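Local coordinates for protein galactan 1,3-beta-galactosidase (Phanerochaete chrysosporium, PDB 7BYX) that probably hydrolyses beta-1,3-galactan from the chain end with its glycoside hydrolase family 43 domain and carries a calcium-containing module that binds galactose, at residues N91-M96 against T114-C119; F128-A133 against L152-D157; L357-G362 against Y417-D422. The protein carries 1 engineered substitution. All blocks are in the same frame, centred on the assembly; numbering follows the deposited sequence. Where two conformers were deposited one is given.

Contact 1: residues N91-M96 against T114-C119; sequences NSEYVM and TAKTPC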
loop_
_atom_site.group_PDB
_atom_site.type_symbol
_atom_site.label_atom_id
_atom_site.label_comp_id
_atom_site.label_asym_id
_atom_site.label_seq_id
_atom_site.Cartn_x
_atom_site.Cartn_y
_atom_site.Cartn_z
ATOM N N ASN A 91 -20.534 9.115 -22.366
ATOM C CA ASN A 91 -21.775 9.091 -21.615
ATOM C C ASN A 91 -21.737 10.017 -20.414
ATOM O O ASN A 91 -22.712 10.051 -19.655
ATOM C CB ASN A 91 -22.089 7.658 -21.159
ATOM C CG ASN A 91 -22.087 6.658 -22.318
ATOM O OD1 ASN A 91 -22.440 6.999 -23.453
ATOM N ND2 ASN A 91 -21.693 5.421 -22.035
ATOM N N SER A 92 -20.644 10.764 -20.232
ATOM C CA SER A 92 -20.388 11.555 -19.020
ATOM C C SER A 92 -20.732 10.742 -17.765
ATOM O O SER A 92 -21.537 11.137 -16.927
ATOM C CB SER A 92 -21.149 12.889 -19.040
ATOM O OG SER A 92 -20.557 13.813 -19.948
ATOM N N GLU A 93 -20.108 9.575 -17.658
ATOM C CA GLU A 93 -20.488 8.595 -16.656
ATOM C C GLU A 93 -19.255 8.038 -15.949
ATOM O O GLU A 93 -18.216 7.798 -16.582
ATOM C CB GLU A 93 -21.288 7.453 -17.311
ATOM C CG GLU A 93 -22.053 6.581 -16.316
ATOM C CD GLU A 93 -22.908 5.533 -17.001
ATOM O OE1 GLU A 93 -22.402 4.862 -17.933
ATOM O OE2 GLU A 93 -24.091 5.383 -16.616
ATOM N N TYR A 94 -19.393 7.799 -14.646
ATOM C CA TYR A 94 -18.353 7.162 -13.844
ATOM C C TYR A 94 -18.621 5.667 -13.805
ATOM O O TYR A 94 -19.700 5.239 -13.379
ATOM C CB TYR A 94 -18.309 7.753 -12.428
ATOM C CG TYR A 94 -17.989 9.221 -12.462
ATOM C CD1 TYR A 94 -16.665 9.662 -12.441
ATOM C CD2 TYR A 94 -19.003 10.171 -12.601
ATOM C CE1 TYR A 94 -16.367 11.014 -12.504
ATOM C CE2 TYR A 94 -18.713 11.518 -12.662
ATOM C CZ TYR A 94 -17.398 11.935 -12.615
ATOM O OH TYR A 94 -17.102 13.271 -12.690
ATOM N N VAL A 95 -17.653 4.874 -14.257
ATOM C CA VAL A 95 -17.782 3.423 -14.260
ATOM C C VAL A 95 -16.800 2.837 -13.245
ATOM O O VAL A 95 -15.579 3.052 -13.338
ATOM C CB VAL A 95 -17.570 2.835 -15.662
ATOM C CG1 VAL A 95 -17.966 1.356 -15.668
ATOM C CG2 VAL A 95 -18.388 3.632 -16.697
ATOM N N MET A 96 -17.346 2.112 -12.270
ATOM C CA MET A 96 -16.570 1.390 -11.277
ATOM C C MET A 96 -16.473 -0.076 -11.670
ATOM O O MET A 96 -17.479 -0.695 -12.034
ATOM C CB MET A 96 -17.196 1.511 -9.882
ATOM C CG MET A 96 -16.541 0.621 -8.787
ATOM S SD MET A 96 -17.470 0.645 -7.199
ATOM C CE MET A 96 -17.480 2.418 -6.849
ATOM N N THR A 114 -22.231 1.990 -11.923
ATOM C CA THR A 114 -22.143 3.285 -12.584
ATOM C C THR A 114 -22.753 4.371 -11.709
ATOM O O THR A 114 -23.614 4.106 -10.868
ATOM C CB THR A 114 -22.865 3.276 -13.939
ATOM O OG1 THR A 114 -24.265 3.100 -13.714
ATOM C CG2 THR A 114 -22.363 2.129 -14.819
ATOM N N ALA A 115 -22.291 5.600 -11.922
ATOM C CA ALA A 115 -22.872 6.764 -11.283
ATOM C C ALA A 115 -22.675 7.968 -12.196
ATOM O O ALA A 115 -21.845 7.947 -13.114
ATOM C CB ALA A 115 -22.253 7.006 -9.906
ATOM N N LYS A 116 -23.472 9.014 -11.945
ATOM C CA LYS A 116 -23.362 10.294 -12.636
ATOM C C LYS A 116 -22.549 11.315 -11.852
ATOM O O LYS A 116 -22.292 12.419 -12.353
ATOM C CB LYS A 116 -24.756 10.880 -12.920
ATOM C CG LYS A 116 -25.513 10.199 -14.051
ATOM C CD LYS A 116 -24.582 9.846 -15.213
ATOM C CE LYS A 116 -25.186 10.209 -16.563
ATOM N NZ LYS A 116 -24.994 11.655 -16.880
ATOM N N THR A 117 -22.168 10.995 -10.633
ATOM C CA THR A 117 -21.295 11.859 -9.861
ATOM C C THR A 117 -20.163 11.009 -9.314
ATOM O O THR A 117 -20.287 9.782 -9.226
ATOM C CB THR A 117 -22.053 12.555 -8.719
ATOM O OG1 THR A 117 -22.671 11.565 -7.892
ATOM C CG2 THR A 117 -23.113 13.517 -9.285
ATOM N N PRO A 118 -19.037 11.628 -8.958
ATOM C CA PRO A 118 -17.868 10.821 -8.566
ATOM C C PRO A 118 -18.085 9.917 -7.354
ATOM O O PRO A 118 -17.688 8.742 -7.399
ATOM C CB PRO A 118 -16.793 11.887 -8.328
ATOM C CG PRO A 118 -17.192 13.023 -9.233
ATOM C CD PRO A 118 -18.686 13.036 -9.233
ATOM N N CYS A 119 -18.693 10.412 -6.272
ATOM C CA CYS A 119 -18.914 9.558 -5.099
ATOM C C CYS A 119 -20.207 8.756 -5.166
ATOM O O CYS A 119 -20.478 7.948 -4.259
ATOM C CB CYS A 119 -18.908 10.376 -3.817
ATOM S SG CYS A 119 -17.225 10.620 -3.040
HETATM O O HOH W 1 -21.025 13.595 -15.178
HETATM O O HOH W 2 -25.519 3.223 -16.454
#

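Contact 2: residues F128-A133 against L152-D157; sequences FKPLGA and LLYASD. With NAG (2-acetamido-2-deoxy-beta-D-glucopyranose), chain F; NAG (2-acetamido-2-deoxy-beta-D-glucopyranose), chain B.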
loop_
_atom_site.group_PDB
_atom_site.type_symbol
_atom_site.label_atom_id
_atom_site.label_comp_id
_atom_site.label_asym_id
_atom_site.label_seq_id
_atom_site.Cartn_x
_atom_site.Cartn_y
_atom_site.Cartn_z
ATOM N N PHE A 128 -19.859 -10.932 -13.556
ATOM C CA PHE A 128 -19.693 -11.891 -14.644
ATOM C C PHE A 128 -18.227 -12.285 -14.785
ATOM O O PHE A 128 -17.325 -11.593 -14.307
ATOM C CB PHE A 128 -20.219 -11.331 -15.971
ATOM C CG PHE A 128 -19.562 -10.049 -16.398
ATOM C CD1 PHE A 128 -20.080 -8.819 -16.000
ATOM C CD2 PHE A 128 -18.436 -10.071 -17.212
ATOM C CE1 PHE A 128 -19.483 -7.628 -16.395
ATOM C CE2 PHE A 128 -17.828 -8.890 -17.615
ATOM C CZ PHE A 128 -18.349 -7.661 -17.202
ATOM N N LYS A 129 -18.008 -13.404 -15.475
ATOM C CA LYS A 129 -16.665 -13.847 -15.832
ATOM C C LYS A 129 -16.272 -13.257 -17.177
ATOM O O LYS A 129 -16.919 -13.571 -18.183
ATOM C CB LYS A 129 -16.602 -15.361 -15.893
ATOM C CG LYS A 129 -16.840 -16.020 -14.560
ATOM C CD LYS A 129 -16.864 -17.516 -14.678
ATOM C CE LYS A 129 -15.471 -18.095 -14.559
ATOM N NZ LYS A 129 -15.083 -18.180 -13.133
ATOM N N PRO A 130 -15.225 -12.424 -17.251
ATOM C CA PRO A 130 -14.913 -11.715 -18.506
ATOM C C PRO A 130 -14.438 -12.677 -19.581
ATOM O O PRO A 130 -13.505 -13.458 -19.363
ATOM C CB PRO A 130 -13.803 -10.739 -18.101
ATOM C CG PRO A 130 -13.168 -11.366 -16.943
ATOM C CD PRO A 130 -14.242 -12.118 -16.198
ATOM N N LEU A 131 -15.106 -12.624 -20.736
ATOM C CA LEU A 131 -14.871 -13.555 -21.847
ATOM C C LEU A 131 -14.988 -15.018 -21.397
ATOM O O LEU A 131 -14.383 -15.914 -22.002
ATOM C CB LEU A 131 -13.505 -13.311 -22.510
ATOM C CG LEU A 131 -13.199 -11.915 -23.064
ATOM C CD1 LEU A 131 -11.789 -11.840 -23.657
ATOM C CD2 LEU A 131 -14.229 -11.511 -24.108
ATOM N N GLY A 132 -15.740 -15.275 -20.327
ATOM C CA GLY A 132 -15.903 -16.626 -19.825
ATOM C C GLY A 132 -14.768 -17.167 -18.978
ATOM O O GLY A 132 -14.829 -18.332 -18.575
ATOM N N ALA A 133 -13.746 -16.368 -18.669
ATOM C CA ALA A 133 -12.597 -16.837 -17.905
ATOM C C ALA A 133 -12.557 -16.197 -16.519
ATOM O O ALA A 133 -13.199 -15.179 -16.265
ATOM C CB ALA A 133 -11.295 -16.540 -18.653
ATOM N N LEU A 152 -9.115 -4.017 -18.958
ATOM C CA LEU A 152 -9.106 -4.771 -17.722
ATOM C C LEU A 152 -7.777 -5.514 -17.626
ATOM O O LEU A 152 -7.304 -6.091 -18.613
ATOM C CB LEU A 152 -10.286 -5.739 -17.685
ATOM C CG LEU A 152 -10.438 -6.580 -16.424
ATOM C CD1 LEU A 152 -10.851 -5.704 -15.236
ATOM C CD2 LEU A 152 -11.440 -7.684 -16.688
ATOM N N LEU A 153 -7.149 -5.440 -16.460
ATOM C CA LEU A 153 -5.917 -6.160 -16.159
ATOM C C LEU A 153 -6.263 -7.104 -15.030
ATOM O O LEU A 153 -6.787 -6.654 -14.007
ATOM C CB LEU A 153 -4.791 -5.205 -15.756
ATOM C CG LEU A 153 -4.941 -3.760 -16.243
ATOM C CD1 LEU A 153 -3.979 -2.810 -15.502
ATOM C CD2 LEU A 153 -4.710 -3.701 -17.731
ATOM N N TYR A 154 -6.044 -8.406 -15.227
ATOM C CA TYR A 154 -6.641 -9.328 -14.270
ATOM C C TYR A 154 -5.903 -10.657 -14.237
ATOM O O TYR A 154 -5.406 -11.141 -15.260
ATOM C CB TYR A 154 -8.142 -9.559 -14.557
ATOM C CG TYR A 154 -8.512 -9.992 -15.955
ATOM C CD1 TYR A 154 -8.271 -9.172 -17.061
ATOM C CD2 TYR A 154 -9.134 -11.215 -16.176
ATOM C CE1 TYR A 154 -8.633 -9.571 -18.354
ATOM C CE2 TYR A 154 -9.510 -11.620 -17.464
ATOM C CZ TYR A 154 -9.259 -10.795 -18.544
ATOM O OH TYR A 154 -9.622 -11.202 -19.821
ATOM N N ALA A 155 -5.827 -11.216 -13.035
ATOM C CA ALA A 155 -5.338 -12.569 -12.824
ATOM C C ALA A 155 -6.444 -13.536 -13.212
ATOM O O ALA A 155 -7.550 -13.474 -12.661
ATOM C CB ALA A 155 -4.933 -12.770 -11.367
ATOM N N SER A 156 -6.163 -14.403 -14.174
ATOM C CA SER A 156 -7.145 -15.322 -14.722
ATOM C C SER A 156 -6.634 -16.757 -14.571
ATOM O O SER A 156 -5.545 -17.000 -14.044
ATOM C CB SER A 156 -7.436 -14.962 -16.176
ATOM O OG SER A 156 -8.487 -15.733 -16.717
ATOM N N ASP A 157 -7.458 -17.711 -15.011
ATOM C CA ASP A 157 -7.144 -19.137 -14.974
ATOM C C ASP A 157 -6.484 -19.554 -13.659
ATOM O O ASP A 157 -5.290 -19.873 -13.628
ATOM C CB ASP A 157 -6.271 -19.485 -16.183
ATOM C CG ASP A 157 -6.923 -19.077 -17.516
ATOM O OD1 ASP A 157 -8.167 -19.213 -17.657
ATOM O OD2 ASP A 157 -6.202 -18.621 -18.432
HETATM C C1 NAG F . -23.609 -12.935 -18.133
HETATM C C2 NAG F . -23.269 -14.260 -17.485
HETATM C C3 NAG F . -24.454 -15.156 -17.546
HETATM C C4 NAG F . -25.583 -14.497 -16.795
HETATM C C5 NAG F . -25.989 -13.208 -17.532
HETATM C C6 NAG F . -27.122 -12.496 -16.852
HETATM C C7 NAG F . -20.780 -15.030 -17.571
HETATM C C8 NAG F . -19.630 -15.568 -18.436
HETATM N N2 NAG F . -22.083 -14.795 -18.225
HETATM O O3 NAG F . -24.144 -16.466 -16.982
HETATM O O4 NAG F . -26.695 -15.388 -16.609
HETATM O O5 NAG F . -24.852 -12.277 -17.602
HETATM O O6 NAG F . -26.992 -11.112 -17.072
HETATM O O7 NAG F . -20.596 -14.832 -16.396
HETATM C C1 NAG B . -21.259 -8.315 -19.813
HETATM C C2 NAG B . -22.648 -8.133 -19.208
HETATM C C3 NAG B . -23.049 -9.331 -18.458
HETATM C C4 NAG B . -23.001 -10.559 -19.303
HETATM C C5 NAG B . -21.633 -10.718 -19.960
HETATM C C6 NAG B . -21.623 -11.881 -20.902
HETATM C C7 NAG B . -22.801 -5.685 -18.809
HETATM C C8 NAG B . -22.797 -4.433 -17.918
HETATM N N2 NAG B . -22.647 -7.011 -18.233
HETATM O O3 NAG B . -24.396 -9.123 -17.956
HETATM O O4 NAG B . -23.172 -11.668 -18.426
HETATM O O5 NAG B . -21.227 -9.518 -20.702
HETATM O O6 NAG B . -20.276 -12.248 -21.045
HETATM O O7 NAG B . -22.904 -5.617 -19.995
#

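Contact 3: residues L357-G362 against Y417-D422; sequences LYFANG and YAADLD. With CA (calcium ion), chain T; GAL (beta-D-galactopyranose), chain H; GAL (beta-D-galactopyranose), chain C.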
loop_
_atom_site.group_PDB
_atom_site.type_symbol
_atom_site.label_atom_id
_atom_site.label_comp_id
_atom_site.label_asym_id
_atom_site.label_seq_id
_atom_site.Cartn_x
_atom_site.Cartn_y
_atom_site.Cartn_z
ATOM N N LEU A 357 11.531 3.497 13.099
ATOM C CA LEU A 357 12.233 2.411 13.781
ATOM C C LEU A 357 12.634 1.387 12.726
ATOM O O LEU A 357 11.770 0.758 12.118
ATOM C CB LEU A 357 11.329 1.772 14.839
ATOM C CG LEU A 357 11.250 2.343 16.265
ATOM C CD1 LEU A 357 11.332 3.864 16.264
ATOM C CD2 LEU A 357 10.019 1.847 17.061
ATOM N N TYR A 358 13.935 1.239 12.497
ATOM C CA TYR A 358 14.483 0.259 11.563
ATOM C C TYR A 358 14.827 -1.021 12.328
ATOM O O TYR A 358 15.619 -0.984 13.271
ATOM C CB TYR A 358 15.719 0.827 10.854
ATOM C CG TYR A 358 15.348 1.790 9.754
ATOM C CD1 TYR A 358 14.793 3.029 10.056
ATOM C CD2 TYR A 358 15.503 1.447 8.421
ATOM C CE1 TYR A 358 14.419 3.900 9.076
ATOM C CE2 TYR A 358 15.138 2.318 7.429
ATOM C CZ TYR A 358 14.584 3.544 7.771
ATOM O OH TYR A 358 14.196 4.427 6.810
ATOM N N PHE A 359 14.253 -2.155 11.916
ATOM C CA PHE A 359 14.371 -3.367 12.710
ATOM C C PHE A 359 14.354 -4.590 11.806
ATOM O O PHE A 359 13.779 -4.553 10.715
ATOM C CB PHE A 359 13.226 -3.471 13.726
ATOM C CG PHE A 359 11.886 -3.660 13.076
ATOM C CD1 PHE A 359 11.420 -4.939 12.762
ATOM C CD2 PHE A 359 11.113 -2.561 12.728
ATOM C CE1 PHE A 359 10.197 -5.113 12.142
ATOM C CE2 PHE A 359 9.898 -2.726 12.097
ATOM C CZ PHE A 359 9.437 -4.002 11.807
ATOM N N ALA A 360 14.969 -5.681 12.283
ATOM C CA ALA A 360 14.790 -7.017 11.722
ATOM C C ALA A 360 13.959 -7.896 12.662
ATOM O O ALA A 360 14.147 -7.872 13.883
ATOM C CB ALA A 360 16.136 -7.689 11.473
ATOM N N ASN A 361 13.056 -8.691 12.083
ATOM C CA ASN A 361 12.228 -9.645 12.830
ATOM C C ASN A 361 12.095 -10.885 11.955
ATOM O O ASN A 361 11.251 -10.922 11.059
ATOM C CB ASN A 361 10.851 -9.070 13.176
ATOM C CG ASN A 361 9.868 -10.132 13.706
ATOM O OD1 ASN A 361 10.269 -11.225 14.109
ATOM N ND2 ASN A 361 8.573 -9.802 13.704
ATOM N N GLY A 362 12.900 -11.905 12.235
ATOM C CA GLY A 362 12.856 -13.108 11.430
ATOM C C GLY A 362 11.755 -14.102 11.749
ATOM O O GLY A 362 11.685 -15.144 11.091
ATOM N N TYR A 417 10.305 -10.986 23.614
ATOM C CA TYR A 417 11.413 -10.430 22.844
ATOM C C TYR A 417 10.904 -9.457 21.786
ATOM O O TYR A 417 10.039 -9.799 20.974
ATOM C CB TYR A 417 12.214 -11.548 22.185
ATOM C CG TYR A 417 13.131 -12.280 23.143
ATOM C CD1 TYR A 417 14.209 -11.626 23.741
ATOM C CD2 TYR A 417 12.919 -13.623 23.451
ATOM C CE1 TYR A 417 15.053 -12.287 24.615
ATOM C CE2 TYR A 417 13.753 -14.296 24.324
ATOM C CZ TYR A 417 14.823 -13.621 24.908
ATOM O OH TYR A 417 15.658 -14.287 25.782
ATOM N N ALA A 418 11.424 -8.237 21.818
ATOM C CA ALA A 418 11.222 -7.280 20.738
ATOM C C ALA A 418 11.999 -7.724 19.493
ATOM O O ALA A 418 12.721 -8.733 19.489
ATOM C CB ALA A 418 11.648 -5.883 21.185
ATOM N N ALA A 419 11.850 -6.966 18.415
ATOM C CA ALA A 419 12.660 -7.243 17.238
ATOM C C ALA A 419 14.071 -6.669 17.432
ATOM O O ALA A 419 14.345 -5.911 18.372
ATOM C CB ALA A 419 11.987 -6.672 15.998
ATOM N N ASP A 420 14.982 -7.048 16.547
ATOM C CA ASP A 420 16.352 -6.545 16.602
ATOM C C ASP A 420 16.398 -5.122 16.044
ATOM O O ASP A 420 16.041 -4.898 14.885
ATOM C CB ASP A 420 17.273 -7.487 15.829
ATOM C CG ASP A 420 17.168 -8.933 16.330
ATOM O OD1 ASP A 420 16.890 -9.096 17.540
ATOM O OD2 ASP A 420 17.342 -9.893 15.535
ATOM N N LEU A 421 16.820 -4.157 16.860
ATOM C CA LEU A 421 16.722 -2.748 16.484
ATOM C C LEU A 421 18.007 -2.316 15.788
ATOM O O LEU A 421 19.097 -2.432 16.354
ATOM C CB LEU A 421 16.435 -1.869 17.699
ATOM C CG LEU A 421 16.256 -0.371 17.418
ATOM C CD1 LEU A 421 15.030 -0.148 16.522
ATOM C CD2 LEU A 421 16.117 0.422 18.724
ATOM N N ASP A 422 17.882 -1.836 14.554
ATOM C CA ASP A 422 19.045 -1.500 13.732
ATOM C C ASP A 422 19.479 -0.063 13.973
ATOM O O ASP A 422 20.623 0.198 14.359
ATOM C CB ASP A 422 18.703 -1.716 12.253
ATOM C CG ASP A 422 19.860 -1.375 11.311
ATOM O OD1 ASP A 422 20.966 -1.044 11.785
ATOM O OD2 ASP A 422 19.662 -1.441 10.077
HETATM CA CA CA T . 22.835 -0.423 13.020
HETATM C C1 GAL H . 16.198 -13.661 17.333
HETATM C C2 GAL H . 16.735 -12.250 17.492
HETATM C C3 GAL H . 17.377 -12.051 18.821
HETATM C C4 GAL H . 16.484 -12.486 19.952
HETATM C C5 GAL H . 15.919 -13.889 19.717
HETATM C C6 GAL H . 14.932 -14.314 20.772
HETATM O O2 GAL H . 17.690 -12.050 16.412
HETATM O O3 GAL H . 17.750 -10.658 19.036
HETATM O O4 GAL H . 15.394 -11.556 20.057
HETATM O O5 GAL H . 15.232 -13.971 18.427
HETATM O O6 GAL H . 14.766 -15.698 20.681
HETATM C C1 GAL C . 16.572 -15.738 13.137
HETATM C C2 GAL C . 16.384 -14.583 14.104
HETATM C C3 GAL C . 15.713 -15.049 15.342
HETATM C C4 GAL C . 14.420 -15.759 15.062
HETATM C C5 GAL C . 14.596 -16.859 14.037
HETATM C C6 GAL C . 13.239 -17.380 13.636
HETATM O O2 GAL C . 17.692 -13.992 14.386
HETATM O O3 GAL C . 15.457 -13.920 16.211
HETATM O O4 GAL C . 13.477 -14.855 14.472
HETATM O O5 GAL C . 15.251 -16.355 12.828
HETATM O O6 GAL C . 13.434 -18.347 12.647
HETATM O O HOH W 3 14.763 -11.414 14.472
#

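Contact 1: residues N91-M96 against T114-C119
The Y94 ring lies under P118, whose CA stands 4.0 Å from the ring centroid and only 1° off the ring normal, a CH-pi contact made squarely over the face. The proline ring crosses the tyrosine at a slant, its CG coming 3.5 Å from Y94 OH. At the ring's edge, in its plane, come the carbonyl oxygens of A115 and K116. Other side chains close round the tyrosine too, among them F87, L25 and V27. E93 reaches T114 with its end: its CG is anti to the backbone N (chi1 -164°) and the extended chain passes diagonally by the threonine, E93 OE2 lying 3.6 Å from T114 CB. A water donates to OE2 of E93 at 2.6 Å and is also hydrogen-bonded to T114 OG1, while OE1 pairs with the hydroxyl of Y172. K116, bent along its length, folds back to give a weak bond from NZ to S92 O at 3.5 Å. In the backbone, Y94 and A115 form a hydrogen-bonded antiparallel pair, with Y94 N to A115 O at 2.9 Å and A115 N to Y94 O at 3.0 Å. A G1 beta bulge, with S92 and E93 set against N88, leads into strand 93-101. The whole is the open end of the hairpin 93-101/109-115 in a four-stranded antiparallel sheet, as in the blades of the family 43 beta-propeller.

Contact 2: residues F128-A133 against L152-D157
P130 makes the apolar part of the contact with Y154 and L152. It lies alongside Y154 with opposed direction, P130 CG 3.7 Å from Y154 CE2. The same CG meets L152 CD2 at 4.1 Å, L152 standing roughly perpendicular to the proline. L152 CD2 also sits over one face of the Y154 ring, whose hydroxyl is hydrogen-bonded to S165. Farther along, A133 CB rests 3.5 Å from S156 OG, in van der Waals contact; the hydroxyl is hydrogen-bonded to D134 O and K163 NZ. This packing lays the linker between strands 123-128 and 138-142, outermost strands of successive four-stranded sheets, against strand 150-156 of the second, the way neighbouring blades of a beta-propeller are joined. Hydrogen bonds act within the linker and not across the contact: G132 N to K129 O and A133 N to P130 O turn the chain, and the backbone angles at G132 call for glycine. Carbohydrate contacts are made by F128 and K129. C1 of one N-acetylglucosamine of the attached glycan lies over the centre of one face of the F128 ring, and O7 of the next sugar accepts a nearly straight bond from K129 N (3.1 Å, 171°).

Contact 3: residues L357-G362 against Y417-D422
A chi1 of 67° tucks the F359 ring between its own backbone N and carbonyl carbon, where CD1 meets A419 CB at 3.7 Å; in D422 CG lies anti to the backbone N (chi1 179°), which carries the carboxylate to the calcium ion. Main-chain bonds hold the two strands in antiparallel register: A360 and D420 exchange a pair of N-H to O bonds, and D422 N reaches Y358 O at 2.7 Å. L421 CD1 presses on that same Y358 oxygen at 3.4 Å. The calcium is gripped twice by D422, through OD1 at 2.3 Å and the carbonyl O at 2.7 Å, and its shell is completed by E308, E310, S327 and K330. Two residues earlier on the same strand, the D420 carboxylate accepts hydrogen bonds from one galactose, from O3 on OD1 and from O2 on OD2, although both modelled lengths are doubtfully short. A water joins D420 OD2, G362 N and a second galactose. C6 of the first galactose lies 3.4 Å above one face of the Y417 ring, toward its rim. With a serine here, C6 of the galactose would probably lose the ring face it rests on and that end of the sugar would be freer to shift. The chemistry implies that one short run of chain serves both a metal and a sugar, with the carboxylates of D420 and D422 divided between them.

In the fold
The three contacts follow one another along the chain without overlap and illustrate how a chain whose regular structure is almost wholly strand is divided into a propeller and a binding module. Contacts 1 and 2 belong to the family 43 domain, their centres about 23 Å apart. The sheet containing strands 93-101 and 109-115 of contact 1 ends with strand 123-128, from which the linker of contact 2 sets out toward the next sheet, so the pair follows the step from one propeller blade to its successor. Contact 3 lies across the chain's centre, about 46 Å from contact 1 and about 41 Å from contact 2 between centres, in the carbohydrate-binding module, where strands 351-360 and 420-426 are sheet neighbours. Sugar binding by the module is thus well separated from the propeller contacts.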